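Local coordinates for putative uncharacterized protein lp_3323 (Lactobacillus plantarum, PDB 3DC7) that is of unknown function but belongs to the GDSL-like lipase/acylhydrolase family, so it is probably a hydrolase of the SGNH type, at residues T39-Y42 against H43-L46; V151-G154 against L155-Q159. One frame throughout, in Å; residues are numbered along the deposited sequence. Where two conformers were deposited one is given.

Interaction 1 of 2, residues T39-Y42 against H43-L46; sequences TVHY and HDIL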
# COMPACT_ATOMS: atom_id res chain seq x y z
N THR A 39 28.88 11.15 -1.16
CA THR A 39 29.81 10.63 -0.17
C THR A 39 29.12 9.91 0.99
O THR A 39 29.73 9.03 1.60
CB THR A 39 30.77 11.71 0.36
OG1 THR A 39 30.03 12.83 0.86
CG2 THR A 39 31.70 12.20 -0.77
N VAL A 40 27.86 10.27 1.27
CA VAL A 40 27.12 9.70 2.41
C VAL A 40 25.81 9.06 1.95
O VAL A 40 24.85 9.76 1.64
CB VAL A 40 26.83 10.76 3.49
CG1 VAL A 40 26.20 10.10 4.72
CG2 VAL A 40 28.12 11.51 3.89
N HIS A 41 25.78 7.74 1.93
CA HIS A 41 24.67 6.97 1.39
C HIS A 41 23.61 6.68 2.45
O HIS A 41 23.86 6.82 3.64
CB HIS A 41 25.17 5.66 0.78
CG HIS A 41 25.98 5.85 -0.47
ND1 HIS A 41 27.31 6.21 -0.44
CD2 HIS A 41 25.66 5.71 -1.77
CE1 HIS A 41 27.77 6.29 -1.68
NE2 HIS A 41 26.78 6.00 -2.51
N TYR A 42 22.43 6.27 2.02
CA TYR A 42 21.34 5.96 2.95
C TYR A 42 21.77 4.90 3.98
O TYR A 42 21.44 5.02 5.16
CB TYR A 42 20.07 5.51 2.20
CG TYR A 42 20.24 4.18 1.51
CD1 TYR A 42 19.89 2.99 2.16
CD2 TYR A 42 20.80 4.11 0.24
CE1 TYR A 42 20.09 1.75 1.54
CE2 TYR A 42 20.99 2.88 -0.39
CZ TYR A 42 20.64 1.71 0.26
OH TYR A 42 20.82 0.50 -0.36
N HIS A 43 22.52 3.89 3.54
CA HIS A 43 22.91 2.82 4.44
C HIS A 43 24.01 3.26 5.43
O HIS A 43 24.15 2.67 6.49
CB HIS A 43 23.30 1.56 3.68
CG HIS A 43 24.38 1.78 2.67
ND1 HIS A 43 25.72 1.66 2.98
CD2 HIS A 43 24.32 2.12 1.36
CE1 HIS A 43 26.44 1.91 1.90
NE2 HIS A 43 25.61 2.20 0.91
N ASP A 44 24.76 4.30 5.08
CA ASP A 44 25.78 4.86 5.97
C ASP A 44 25.10 5.60 7.12
O ASP A 44 25.51 5.49 8.28
CB ASP A 44 26.72 5.79 5.21
CG ASP A 44 27.65 5.05 4.27
OD1 ASP A 44 28.09 3.93 4.62
OD2 ASP A 44 27.94 5.57 3.17
N ILE A 45 24.05 6.34 6.78
CA ILE A 45 23.16 6.97 7.77
C ILE A 45 22.55 5.92 8.71
O ILE A 45 22.67 6.03 9.92
CB ILE A 45 22.07 7.85 7.11
CG1 ILE A 45 22.73 9.00 6.35
CG2 ILE A 45 21.08 8.40 8.16
CD1 ILE A 45 21.91 9.55 5.20
N LEU A 46 21.92 4.89 8.14
CA LEU A 46 21.26 3.87 8.95
C LEU A 46 22.23 3.03 9.76
O LEU A 46 21.94 2.71 10.91
CB LEU A 46 20.35 2.97 8.10
CG LEU A 46 19.19 3.69 7.43
CD1 LEU A 46 18.68 2.86 6.31
CD2 LEU A 46 18.09 4.02 8.42

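Interaction 2 of 2, residues V151-G154 against L155-Q159; sequences VTNG and LGYRQ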
# COMPACT_ATOMS: atom_id res chain seq x y z
N VAL A 151 10.93 9.17 -19.95
CA VAL A 151 9.80 8.71 -20.78
C VAL A 151 9.81 7.18 -21.01
O VAL A 151 9.05 6.46 -20.36
CB VAL A 151 9.74 9.49 -22.14
CG1 VAL A 151 8.52 9.09 -22.95
CG2 VAL A 151 9.73 11.00 -21.91
N THR A 152 10.67 6.71 -21.93
CA THR A 152 10.82 5.29 -22.25
C THR A 152 12.32 4.97 -22.45
O THR A 152 13.10 5.86 -22.74
CB THR A 152 10.05 4.90 -23.55
OG1 THR A 152 10.20 5.93 -24.53
CG2 THR A 152 8.55 4.72 -23.28
N ASN A 153 12.70 3.70 -22.27
CA ASN A 153 14.08 3.26 -22.56
C ASN A 153 14.22 2.80 -24.02
O ASN A 153 13.27 2.91 -24.77
CB ASN A 153 14.53 2.17 -21.57
CG ASN A 153 13.77 0.86 -21.75
OD1 ASN A 153 13.01 0.67 -22.70
ND2 ASN A 153 13.98 -0.06 -20.81
N GLY A 154 15.39 2.30 -24.42
CA GLY A 154 15.62 1.86 -25.80
C GLY A 154 14.73 0.72 -26.30
O GLY A 154 14.59 0.50 -27.52
N LEU A 155 14.12 -0.02 -25.38
CA LEU A 155 13.22 -1.10 -25.74
C LEU A 155 11.78 -0.60 -25.75
O LEU A 155 10.86 -1.36 -26.01
CB LEU A 155 13.36 -2.27 -24.76
CG LEU A 155 14.76 -2.81 -24.51
CD1 LEU A 155 14.70 -3.81 -23.39
CD2 LEU A 155 15.35 -3.43 -25.78
N GLY A 156 11.59 0.67 -25.42
CA GLY A 156 10.26 1.27 -25.44
C GLY A 156 9.39 1.05 -24.22
O GLY A 156 8.22 1.42 -24.24
N TYR A 157 9.93 0.44 -23.15
CA TYR A 157 9.19 0.32 -21.90
C TYR A 157 9.39 1.56 -21.05
O TYR A 157 10.34 2.31 -21.25
CB TYR A 157 9.63 -0.90 -21.08
CG TYR A 157 9.44 -2.22 -21.77
CD1 TYR A 157 8.18 -2.80 -21.89
CD2 TYR A 157 10.54 -2.90 -22.30
CE1 TYR A 157 8.02 -4.02 -22.52
CE2 TYR A 157 10.39 -4.12 -22.94
CZ TYR A 157 9.13 -4.67 -23.04
OH TYR A 157 9.00 -5.88 -23.67
N ARG A 158 8.48 1.76 -20.11
CA ARG A 158 8.54 2.86 -19.15
C ARG A 158 9.13 2.34 -17.85
O ARG A 158 9.06 1.15 -17.57
CB ARG A 158 7.13 3.43 -18.92
CG ARG A 158 6.33 3.67 -20.21
CD ARG A 158 4.82 3.76 -19.98
NE ARG A 158 4.30 2.54 -19.35
CZ ARG A 158 3.07 2.07 -19.48
NH1 ARG A 158 2.18 2.70 -20.24
NH2 ARG A 158 2.72 0.96 -18.86
N GLN A 159 9.71 3.23 -17.04
CA GLN A 159 10.26 2.84 -15.74
C GLN A 159 9.20 2.13 -14.89
O GLN A 159 9.50 1.12 -14.24
CB GLN A 159 10.85 4.06 -15.00
CG GLN A 159 11.65 3.71 -13.74
CD GLN A 159 12.25 4.93 -13.04
OE1 GLN A 159 12.25 6.05 -13.59
NE2 GLN A 159 12.74 4.73 -11.82
O HOH W 1 9.65 6.16 -17.55

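Interaction 1 of 2, residues T39-Y42 against H43-L46
The start of helix 42-50 is built here, with His41 as N-cap and Asp44 three residues on. Asp44 turns back to the cap. Its OD2 accepts from His41 N at 3.3 Å, on the anti side and 23° out of the carboxylate plane. The N3 side chain thus caps the N-cap amide, as in one half of a capping box. A carboxylate at this end of a helix would probably be favoured by the dipole. His41 O accepts from Ile45 N at 3.2 Å and weakly from Asp44 N. Tyr42 O accepts from Leu46 N at 3.0 Å.

His43 sets its ring edge against the face of Tyr42. The planes stand at 86°, and His43 CD2 lies 3.8 Å above the tyrosine plane, toward its rim. CG of Tyr42 sits between backbone N and carbonyl carbon (chi1 68°), which brings the ring back over His43 N. Leu46 CD1 reaches the ring edge at Tyr42 CD1, 4.3 Å away. His43 NE2 nears His41 CB, at 3.5 Å, but bonds to Thr32 O. Tyr42 OH bonds to Thr32 OG1. With the ring gone, as in an alanine here, the His43 edge is likely to lose its aromatic face and Thr32 OG1 this partner. Tyr42 packs on Ile212 and Leu46 on Leu216, both of helix 206-223. The whole is a helix N-terminus with an aromatic cluster, in an SGNH-type alpha/beta fold.

Interaction 2 of 2, residues V151-G154 against L155-Q159
The side-chain amide of Asn153 is approached on both faces, by Leu155 N and by Tyr157 N. The two donors meet OD1 from opposite sides of the amide plane. Leu155 N is 3.0 Å from Asn153 OD1 and Tyr157 N is 3.1 Å from it. Neither lies on a lone pair. The Leu155 donor stands 58° out of the plane and the Tyr157 donor 40°. The ring of Tyr157 meets the same oxygen only obliquely.

Asn153 CG lies between the backbone N and the carbonyl carbon (chi1 68°), which turns the amide inward across the bend. The bond to Leu155 N closes an Asx turn. At its other end the amide is held from outside: ND2 donates to Tyr95 O and also bonds to Tyr162 OH.

The backbone adds two more bonds. Gly156 N reaches Asn153 O at 2.9 Å and closes a type I turn from Asn153 to Gly156. Asn153 N reaches Tyr157 O at 2.9 Å. Gly156 has a positive phi, and a side chain there would run into the carbonyl oxygen of Leu155. Together this fits the type I turn with a G1 beta bulge.

Thr152 lies beside the bend. Its CG2 rests 3.5 Å from Gly156 O, and its CA makes a CH contact with Tyr157 O. Farther back, the oxygen of one water lies 2.9 Å from Val151 O and takes the N-H of Gln159. It bridges the two arms close to the start of helix 159-173.

The chemistry is mainly polar. One buried asparagine, gripped at both ends of its amide, accepts from one amide inside the turn (Leu155) and one just past it (Tyr157), and fixes the shape of a largely exposed loop.

Overall arrangement
Interactions 1 and 2 lie on opposite sides of the chain's centre. Their centres are 30 Å apart and their nearest atoms about 14 Å apart, so they do not touch. Both belong to the GDSL-like region of the chain, with interaction 1 the earlier in sequence. Each leads into a helix: helix 42-50 comes after strand 24-28, and helix 159-173 comes after strand 132-136. Those strands belong to one parallel sheet, separated in it by strand 85-89. Interaction 1 is partly buried, and a sulfate ion, probably from crystallisation, lies about 4 Å from the Thr39 side chain. Interaction 2 is a surface contact. No bound substrate ties either one to an active site.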